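Local structure of galectin 2 (Gallus gallus, 2YMZ) at residues Gly15-Lys20 against Ile32-Lys37; Asp40-Phe45 against Asp111-Leu116; Val81-Glu86 against Phe92-Pro97. The protein probably binds carbohydrates, as a lectin of the galectin family, whose members recognise beta-galactosides. One frame throughout, in Å; residues are numbered along the deposited sequence.

Contact 1. Residues Gly15-Lys20 against Ile32-Lys37; sequences GTMKIK and INLGCK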
loop_
_atom_site.group_PDB
_atom_site.type_symbol
_atom_site.label_atom_id
_atom_site.label_comp_id
_atom_site.label_asym_id
_atom_site.label_seq_id
_atom_site.Cartn_x
_atom_site.Cartn_y
_atom_site.Cartn_z
ATOM N N GLY A 15 -7.414 12.037 10.774
ATOM C CA GLY A 15 -7.158 11.113 9.623
ATOM C C GLY A 15 -8.131 9.943 9.550
ATOM O O GLY A 15 -8.634 9.487 10.562
ATOM N N THR A 16 -8.385 9.420 8.333
ATOM C CA THR A 16 -9.295 8.265 8.144
ATOM C C THR A 16 -8.481 7.389 7.199
ATOM O O THR A 16 -7.806 7.907 6.301
ATOM C CB THR A 16 -10.577 8.655 7.409
ATOM O OG1 THR A 16 -11.315 9.542 8.236
ATOM C CG2 THR A 16 -11.509 7.452 7.222
ATOM N N MET A 17 -8.491 6.072 7.420
ATOM C CA MET A 17 -7.822 5.134 6.515
ATOM C C MET A 17 -8.826 4.017 6.209
ATOM O O MET A 17 -9.554 3.543 7.117
ATOM C CB MET A 17 -6.628 4.554 7.250
ATOM C CG MET A 17 -5.790 3.600 6.438
ATOM S SD MET A 17 -4.375 3.084 7.510
ATOM C CE MET A 17 -3.353 4.575 7.551
ATOM N N LYS A 18 -8.943 3.677 4.918
ATOM C CA LYS A 18 -9.922 2.683 4.450
ATOM C C LYS A 18 -9.087 1.564 3.863
ATOM O O LYS A 18 -8.252 1.784 2.952
ATOM C CB LYS A 18 -10.877 3.342 3.420
ATOM C CG LYS A 18 -11.694 4.427 4.149
ATOM C CD LYS A 18 -12.500 5.319 3.182
ATOM C CE LYS A 18 -12.736 6.707 3.804
ATOM N NZ LYS A 18 -13.397 7.616 2.827
ATOM N N ILE A 19 -9.246 0.350 4.428
ATOM C CA ILE A 19 -8.460 -0.781 3.992
ATOM C C ILE A 19 -9.465 -1.846 3.562
ATOM O O ILE A 19 -10.232 -2.313 4.392
ATOM C CB ILE A 19 -7.616 -1.313 5.167
ATOM C CG1 ILE A 19 -6.493 -0.303 5.475
ATOM C CG2 ILE A 19 -6.930 -2.657 4.790
ATOM C CD1 ILE A 19 -5.799 -0.494 6.818
ATOM N N LYS A 20 -9.425 -2.273 2.327
ATOM C CA LYS A 20 -10.287 -3.377 1.899
ATOM C C LYS A 20 -9.429 -4.450 1.454
ATOM O O LYS A 20 -8.379 -4.225 0.837
ATOM C CB LYS A 20 -11.157 -3.068 0.665
ATOM C CG LYS A 20 -12.184 -2.009 0.827
ATOM C CD LYS A 20 -12.964 -1.953 -0.519
ATOM C CE LYS A 20 -14.120 -2.922 -0.521
ATOM N NZ LYS A 20 -15.085 -2.535 -1.638
ATOM N N ILE A 32 -3.324 -5.415 11.208
ATOM C CA ILE A 32 -3.101 -4.081 10.582
ATOM C C ILE A 32 -2.332 -3.394 11.737
ATOM O O ILE A 32 -2.841 -3.255 12.897
ATOM C CB ILE A 32 -4.446 -3.383 10.375
ATOM C CG1 ILE A 32 -5.205 -4.057 9.231
ATOM C CG2 ILE A 32 -4.251 -1.904 10.010
ATOM C CD1 ILE A 32 -6.672 -3.673 9.116
ATOM N N ASN A 33 -1.100 -2.948 11.422
ATOM C CA ASN A 33 -0.195 -2.334 12.426
ATOM C C ASN A 33 0.137 -0.864 12.005
ATOM O O ASN A 33 0.589 -0.660 10.924
ATOM C CB ASN A 33 1.075 -3.110 12.440
ATOM C CG ASN A 33 0.853 -4.537 13.026
ATOM O OD1 ASN A 33 0.223 -4.639 14.036
ATOM N ND2 ASN A 33 1.362 -5.544 12.412
ATOM N N LEU A 34 -0.083 0.058 12.908
ATOM C CA LEU A 34 0.061 1.510 12.616
ATOM C C LEU A 34 0.991 2.066 13.697
ATOM O O LEU A 34 0.804 1.827 14.891
ATOM C CB LEU A 34 -1.263 2.186 12.673
ATOM C CG LEU A 34 -2.070 1.852 11.394
ATOM C CD1 LEU A 34 -3.557 2.019 11.700
ATOM C CD2 LEU A 34 -1.602 2.754 10.206
ATOM N N GLY A 35 2.060 2.749 13.262
ATOM C CA GLY A 35 2.891 3.365 14.311
ATOM C C GLY A 35 3.965 4.211 13.700
ATOM O O GLY A 35 3.754 4.864 12.715
ATOM N N CYS A 36 5.138 4.161 14.306
ATOM C CA CYS A 36 6.189 4.933 13.692
ATOM C C CYS A 36 7.280 4.119 13.041
ATOM O O CYS A 36 8.042 4.703 12.243
ATOM C CB CYS A 36 6.666 6.026 14.636
ATOM S SG CYS A 36 7.792 5.373 15.829
ATOM N N LYS A 37 7.328 2.791 13.298
ATOM C CA LYS A 37 8.187 1.861 12.604
ATOM C C LYS A 37 7.794 0.448 13.042
ATOM O O LYS A 37 6.868 0.297 13.829
ATOM C CB LYS A 37 9.670 2.160 12.963
ATOM C CG LYS A 37 9.943 2.026 14.456
ATOM C CD LYS A 37 11.444 2.286 14.727
ATOM C CE LYS A 37 11.792 3.755 14.654
ATOM N NZ LYS A 37 12.926 4.079 15.575
#
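M17 and I19 of one sheet meet L34 and I32 of the other across the interior of the galectin beta-sandwich. All the chemistry between G15-K20 and I32-K37 is apolar, and no hydrogen bond joins them. The two isoleucines meet end on: CD1 of I19 lies 3.8 Å from CG2 of I32 and 4.0 Å from CD1 of I32, so one methyl is set against both branches of its partner. M17 and L34 instead run past one another, antiparallel. The M17 chain runs straight out from the strand and bends only at its last torsion (chi3 -72°), which lays the thioether alongside L34; CE of M17 is 3.7 Å from CD2 of L34, and SD of M17 is 3.9 Å from the same methyl.

M17 and I19 are hydrogen-bonded through their backbones to V85 and I83, while N33 holds H44 and N117 through its side-chain amide. F127 and F122 also cover M17 and I19.

The CA atoms of M17 and L34 are 10.6 Å apart, a gap bridged wholly by buried hydrocarbon and sulfur. Cohesion here therefore rests on dispersion and the exclusion of water.

Contact 2. Residues Asp40-Phe45 against Asp111-Leu116; sequences DLALHF and DKISYL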
loop_
_atom_site.group_PDB
_atom_site.type_symbol
_atom_site.label_atom_id
_atom_site.label_comp_id
_atom_site.label_asym_id
_atom_site.label_seq_id
_atom_site.Cartn_x
_atom_site.Cartn_y
_atom_site.Cartn_z
ATOM N N ASP A 40 7.605 -0.013 16.941
ATOM C CA ASP A 40 6.894 0.962 17.723
ATOM C C ASP A 40 5.505 1.187 17.095
ATOM O O ASP A 40 5.368 1.881 16.087
ATOM C CB ASP A 40 7.663 2.287 17.787
ATOM C CG ASP A 40 8.842 2.200 18.733
ATOM O OD1 ASP A 40 8.582 2.167 19.952
ATOM O OD2 ASP A 40 9.984 2.029 18.254
ATOM N N LEU A 41 4.465 0.590 17.673
ATOM C CA LEU A 41 3.114 0.644 17.101
ATOM C C LEU A 41 2.101 1.245 18.043
ATOM O O LEU A 41 2.042 0.875 19.228
ATOM C CB LEU A 41 2.629 -0.820 16.787
ATOM C CG LEU A 41 3.535 -1.606 15.798
ATOM C CD1 LEU A 41 3.034 -3.060 15.629
ATOM C CD2 LEU A 41 3.537 -0.902 14.416
ATOM N N ALA A 42 1.355 2.234 17.552
ATOM C CA ALA A 42 0.208 2.769 18.253
ATOM C C ALA A 42 -0.964 1.799 18.279
ATOM O O ALA A 42 -1.686 1.739 19.265
ATOM C CB ALA A 42 -0.195 4.106 17.652
ATOM N N LEU A 43 -1.124 1.025 17.192
ATOM C CA LEU A 43 -2.331 0.190 17.070
ATOM C C LEU A 43 -1.886 -1.086 16.356
ATOM O O LEU A 43 -1.422 -1.049 15.189
ATOM C CB LEU A 43 -3.466 0.900 16.326
ATOM C CG LEU A 43 -4.750 0.028 16.039
ATOM C CD1 LEU A 43 -5.306 -0.610 17.314
ATOM C CD2 LEU A 43 -5.845 0.779 15.274
ATOM N N HIS A 44 -2.053 -2.230 17.023
ATOM C CA HIS A 44 -1.951 -3.504 16.335
ATOM C C HIS A 44 -3.354 -4.089 16.444
ATOM O O HIS A 44 -3.832 -4.328 17.565
ATOM C CB HIS A 44 -0.885 -4.347 17.097
ATOM C CG HIS A 44 -0.922 -5.862 16.904
ATOM N ND1 HIS A 44 -0.341 -6.497 15.830
ATOM C CD2 HIS A 44 -1.385 -6.857 17.726
ATOM C CE1 HIS A 44 -0.465 -7.819 15.977
ATOM N NE2 HIS A 44 -1.044 -8.052 17.150
ATOM N N PHE A 45 -4.059 -4.181 15.328
ATOM C CA PHE A 45 -5.466 -4.598 15.274
ATOM C C PHE A 45 -5.389 -5.980 14.670
ATOM O O PHE A 45 -5.003 -6.161 13.492
ATOM C CB PHE A 45 -6.174 -3.653 14.277
ATOM C CG PHE A 45 -7.588 -4.046 13.963
ATOM C CD1 PHE A 45 -8.601 -3.704 14.835
ATOM C CD2 PHE A 45 -7.867 -4.734 12.761
ATOM C CE1 PHE A 45 -9.924 -4.080 14.551
ATOM C CE2 PHE A 45 -9.191 -5.087 12.454
ATOM C CZ PHE A 45 -10.177 -4.791 13.376
ATOM N N ASP A 111 1.308 11.846 17.762
ATOM C CA ASP A 111 0.539 12.860 17.067
ATOM C C ASP A 111 0.530 12.630 15.565
ATOM O O ASP A 111 -0.274 13.221 14.838
ATOM C CB ASP A 111 1.024 14.297 17.433
ATOM C CG ASP A 111 2.478 14.591 17.005
ATOM O OD1 ASP A 111 3.291 13.676 16.715
ATOM O OD2 ASP A 111 2.825 15.795 16.996
ATOM N N LYS A 112 1.425 11.748 15.110
ATOM C CA LYS A 112 1.533 11.455 13.702
ATOM C C LYS A 112 1.864 9.959 13.602
ATOM O O LYS A 112 2.721 9.464 14.320
ATOM C CB LYS A 112 2.667 12.314 13.106
ATOM C CG LYS A 112 3.062 12.014 11.672
ATOM C CD LYS A 112 4.445 12.646 11.447
ATOM C CE LYS A 112 5.062 12.132 10.165
ATOM N NZ LYS A 112 6.073 13.066 9.580
ATOM N N ILE A 113 1.233 9.292 12.660
ATOM C CA ILE A 113 1.534 7.898 12.366
ATOM C C ILE A 113 2.281 7.922 11.024
ATOM O O ILE A 113 1.791 8.469 10.029
ATOM C CB ILE A 113 0.223 7.056 12.258
ATOM C CG1 ILE A 113 -0.551 7.022 13.615
ATOM C CG2 ILE A 113 0.481 5.675 11.619
ATOM C CD1 ILE A 113 0.200 6.322 14.699
ATOM N N SER A 114 3.466 7.369 11.001
ATOM C CA SER A 114 4.195 7.358 9.752
ATOM C C SER A 114 4.350 5.991 9.112
ATOM O O SER A 114 4.774 5.882 7.961
ATOM C CB SER A 114 5.553 8.035 9.935
ATOM O OG SER A 114 6.334 7.243 10.778
ATOM N N TYR A 115 4.013 4.920 9.845
ATOM C CA TYR A 115 4.312 3.647 9.327
ATOM C C TYR A 115 3.043 2.728 9.424
ATOM O O TYR A 115 2.324 2.775 10.427
ATOM C CB TYR A 115 5.379 3.037 10.246
ATOM C CG TYR A 115 5.692 1.607 9.973
ATOM C CD1 TYR A 115 6.538 1.244 8.945
ATOM C CD2 TYR A 115 5.131 0.606 10.789
ATOM C CE1 TYR A 115 6.779 -0.071 8.667
ATOM C CE2 TYR A 115 5.367 -0.744 10.533
ATOM C CZ TYR A 115 6.189 -1.073 9.498
ATOM O OH TYR A 115 6.520 -2.409 9.296
ATOM N N LEU A 116 2.840 1.912 8.365
ATOM C CA LEU A 116 1.752 0.910 8.369
ATOM C C LEU A 116 2.314 -0.431 7.856
ATOM O O LEU A 116 3.046 -0.476 6.880
ATOM C CB LEU A 116 0.688 1.383 7.350
ATOM C CG LEU A 116 -0.432 0.433 6.838
ATOM C CD1 LEU A 116 -1.339 -0.092 7.950
ATOM C CD2 LEU A 116 -1.266 1.174 5.764
#
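A42 and I113 make the closer of two apolar touches between D40-F45 and D111-L116, parts of two strands that flank strand 30-34 in one sheet of the galectin beta-sandwich. A classic beta bulge, in which A42 and L43 both face L34, interrupts the first strand where it turns a corner. The CB of A42 points toward the other segment and comes 3.7 Å from CD1 of I113. That methyl is carried across by a bent side chain: CG1 of I113 stands anti to its carbonyl carbon (chi1 -63°), and chi2 of -65° folds CD1 round again. F92 and Y110 also touch A42, while L34 packs on I113, so this end is enclosed on several sides.

The second touch is looser. L41 brings CD2 to the edge of the Y115 ring, near its plane, rather than over a face. No hydrogen bond crosses between the segments, and their CA atoms stay 7.9 Å apart at A42 and I113 and 8.4 Å apart at L41 and Y115.

Toward solvent the segments part: D111 and K112 are exposed, and D40 turns its carboxylate to the backbone N of S61. The Y115 ring is held from its far end, where OH is hydrogen-bonded to E5 and N117. On its near side, CD2 of Y115 lies 4.2 Å from CD2 of L41.

Contact 3. Residues Val81-Glu86 against Phe92-Pro97; sequences VKIIVE and FLVKLP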
loop_
_atom_site.group_PDB
_atom_site.type_symbol
_atom_site.label_atom_id
_atom_site.label_comp_id
_atom_site.label_asym_id
_atom_site.label_seq_id
_atom_site.Cartn_x
_atom_site.Cartn_y
_atom_site.Cartn_z
ATOM N N VAL A 81 -13.409 -7.743 2.772
ATOM C CA VAL A 81 -13.959 -6.912 3.848
ATOM C C VAL A 81 -13.364 -5.528 3.790
ATOM O O VAL A 81 -12.240 -5.363 3.297
ATOM C CB VAL A 81 -13.678 -7.420 5.274
ATOM C CG1 VAL A 81 -14.445 -8.692 5.505
ATOM C CG2 VAL A 81 -12.190 -7.616 5.584
ATOM N N LYS A 82 -14.140 -4.551 4.279
ATOM C CA LYS A 82 -13.675 -3.194 4.359
ATOM C C LYS A 82 -13.521 -2.813 5.823
ATOM O O LYS A 82 -14.457 -3.008 6.592
ATOM C CB LYS A 82 -14.666 -2.241 3.718
ATOM C CG LYS A 82 -14.178 -0.790 3.913
ATOM C CD LYS A 82 -14.944 0.173 3.006
ATOM C CE LYS A 82 -16.356 0.374 3.535
ATOM N NZ LYS A 82 -17.062 1.263 2.561
ATOM N N ILE A 83 -12.346 -2.327 6.216
ATOM C CA ILE A 83 -12.058 -1.890 7.615
ATOM C C ILE A 83 -11.750 -0.349 7.552
ATOM O O ILE A 83 -10.947 0.058 6.758
ATOM C CB ILE A 83 -10.856 -2.686 8.132
ATOM C CG1 ILE A 83 -11.286 -4.177 8.270
ATOM C CG2 ILE A 83 -10.473 -2.220 9.518
ATOM C CD1 ILE A 83 -10.207 -5.241 8.358
ATOM N N ILE A 84 -12.353 0.447 8.423
ATOM C CA ILE A 84 -12.033 1.887 8.388
ATOM C C ILE A 84 -11.387 2.231 9.734
ATOM O O ILE A 84 -11.938 1.808 10.750
ATOM C CB ILE A 84 -13.311 2.681 8.269
ATOM C CG1 ILE A 84 -13.879 2.370 6.881
ATOM C CG2 ILE A 84 -12.982 4.198 8.392
ATOM C CD1 ILE A 84 -15.269 2.858 6.556
ATOM N N VAL A 85 -10.236 2.874 9.719
ATOM C CA VAL A 85 -9.552 3.281 10.960
ATOM C C VAL A 85 -9.605 4.803 10.994
ATOM O O VAL A 85 -9.330 5.451 9.969
ATOM C CB VAL A 85 -8.092 2.891 10.951
ATOM C CG1 VAL A 85 -7.509 3.152 12.369
ATOM C CG2 VAL A 85 -7.927 1.368 10.615
ATOM N N GLU A 86 -9.909 5.361 12.175
ATOM C CA GLU A 86 -9.844 6.820 12.340
ATOM C C GLU A 86 -8.951 7.183 13.484
ATOM O O GLU A 86 -8.966 6.463 14.527
ATOM C CB GLU A 86 -11.212 7.290 12.606
ATOM C CG GLU A 86 -11.898 7.397 11.277
ATOM C CD GLU A 86 -13.361 7.365 11.409
ATOM O OE1 GLU A 86 -13.815 7.223 12.556
ATOM O OE2 GLU A 86 -14.039 7.476 10.341
ATOM N N PHE A 92 -7.932 5.610 18.806
ATOM C CA PHE A 92 -8.220 5.082 17.461
ATOM C C PHE A 92 -9.577 4.427 17.458
ATOM O O PHE A 92 -10.013 3.754 18.427
ATOM C CB PHE A 92 -7.109 4.110 17.071
ATOM C CG PHE A 92 -5.757 4.752 17.065
ATOM C CD1 PHE A 92 -5.347 5.568 15.986
ATOM C CD2 PHE A 92 -4.927 4.632 18.138
ATOM C CE1 PHE A 92 -4.113 6.185 16.007
ATOM C CE2 PHE A 92 -3.686 5.238 18.171
ATOM C CZ PHE A 92 -3.266 6.028 17.093
ATOM N N LEU A 93 -10.282 4.583 16.346
ATOM C CA LEU A 93 -11.526 3.954 16.297
ATOM C C LEU A 93 -11.468 3.092 15.013
ATOM O O LEU A 93 -11.140 3.620 13.946
ATOM C CB LEU A 93 -12.584 5.046 16.201
ATOM C CG LEU A 93 -14.043 4.637 16.133
ATOM C CD1 LEU A 93 -14.584 4.375 17.535
ATOM C CD2 LEU A 93 -14.824 5.789 15.500
ATOM N N VAL A 94 -11.851 1.811 15.099
ATOM C CA VAL A 94 -11.874 0.932 13.932
ATOM C C VAL A 94 -13.337 0.582 13.649
ATOM O O VAL A 94 -14.028 -0.078 14.474
ATOM C CB VAL A 94 -11.011 -0.338 14.118
ATOM C CG1 VAL A 94 -10.964 -1.116 12.767
ATOM C CG2 VAL A 94 -9.573 0.021 14.543
ATOM N N LYS A 95 -13.834 0.958 12.475
ATOM C CA LYS A 95 -15.236 0.596 12.150
ATOM C C LYS A 95 -15.285 -0.656 11.309
ATOM O O LYS A 95 -14.583 -0.795 10.284
ATOM C CB LYS A 95 -15.921 1.694 11.345
ATOM C CG LYS A 95 -15.931 3.023 12.031
ATOM C CD LYS A 95 -16.771 3.961 11.152
ATOM C CE LYS A 95 -16.478 5.399 11.559
ATOM N NZ LYS A 95 -17.090 6.303 10.525
ATOM N N LEU A 96 -16.098 -1.597 11.758
ATOM C CA LEU A 96 -16.149 -2.900 11.085
ATOM C C LEU A 96 -17.350 -2.926 10.138
ATOM O O LEU A 96 -18.286 -2.114 10.268
ATOM C CB LEU A 96 -16.251 -4.017 12.118
ATOM C CG LEU A 96 -15.304 -4.071 13.334
ATOM C CD1 LEU A 96 -15.556 -5.230 14.302
ATOM C CD2 LEU A 96 -13.873 -4.065 12.844
ATOM N N PRO A 97 -17.371 -3.896 9.225
ATOM C CA PRO A 97 -18.472 -3.979 8.205
ATOM C C PRO A 97 -19.874 -3.997 8.811
ATOM O O PRO A 97 -20.786 -3.305 8.299
ATOM C CB PRO A 97 -18.189 -5.302 7.534
ATOM C CG PRO A 97 -16.661 -5.419 7.606
ATOM C CD PRO A 97 -16.308 -4.879 8.980
HETATM O O HOH W 1 -15.812 -0.988 7.849
#
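On the beta hairpin of strands 80-88 and 91-95, K95 brings NZ to the oxygen edge of the E86 carboxylate, nearest OE2, somewhat out of its plane, while O of K82 sits over one face of the P97 ring, 3.4 Å from CG of P97. OE2 of E86 and NZ of K95 form a salt bridge at 3.3 Å, weak as a hydrogen bond. OE1 of E86 also touches CD2 of L93, a side chain that runs alongside. Both E86 and K95 are extended beyond CG and cross at a slant. The F92 ring meets the ring of F87.

Four backbone bonds zip the strands, whose directions differ by 162°. I84 and K95 form one hydrogen-bonded pair, with K95 N to I84 O at 2.7 Å, and E86 and L93 form the other. V85 and V94 between them are a non-hydrogen-bonded pair, their CA atoms 4.4 Å apart and their side chains on the opposite face, toward the sandwich interior. There CG2 of I83 presses on CG1 of V94 at 3.5 Å, tighter than usual for two carbons.

Past K95 the strands diverge, and a water donates to both carbonyls, 2.7 Å from K82 O and 2.7 Å from K95 O.

The three contacts belong to one beta-sandwich; only contact 1 has its segments in different sheets. Contact 1 spans the interior, whereas contact 2 stays with the sheet of strand 30-34 and contact 3 with that of strand 16-23. Contacts 1 and 3, centres about 10 Å apart, share a strand pairing: M17 N is 2.8 Å from V85 O, and I19 O is 2.8 Å from I83 N. Contacts 1 and 2 (centres about 7 Å apart) meet where OD1 of N33 lies 2.6 Å from ND1 of H44. Contacts 2 and 3 lie about 15 Å apart between centres but pack across the interior, with CE1 of F45 3.6 Å from CG1 of V94. In galectins, the sheet carrying H44 and W64 typically forms the sugar-binding face.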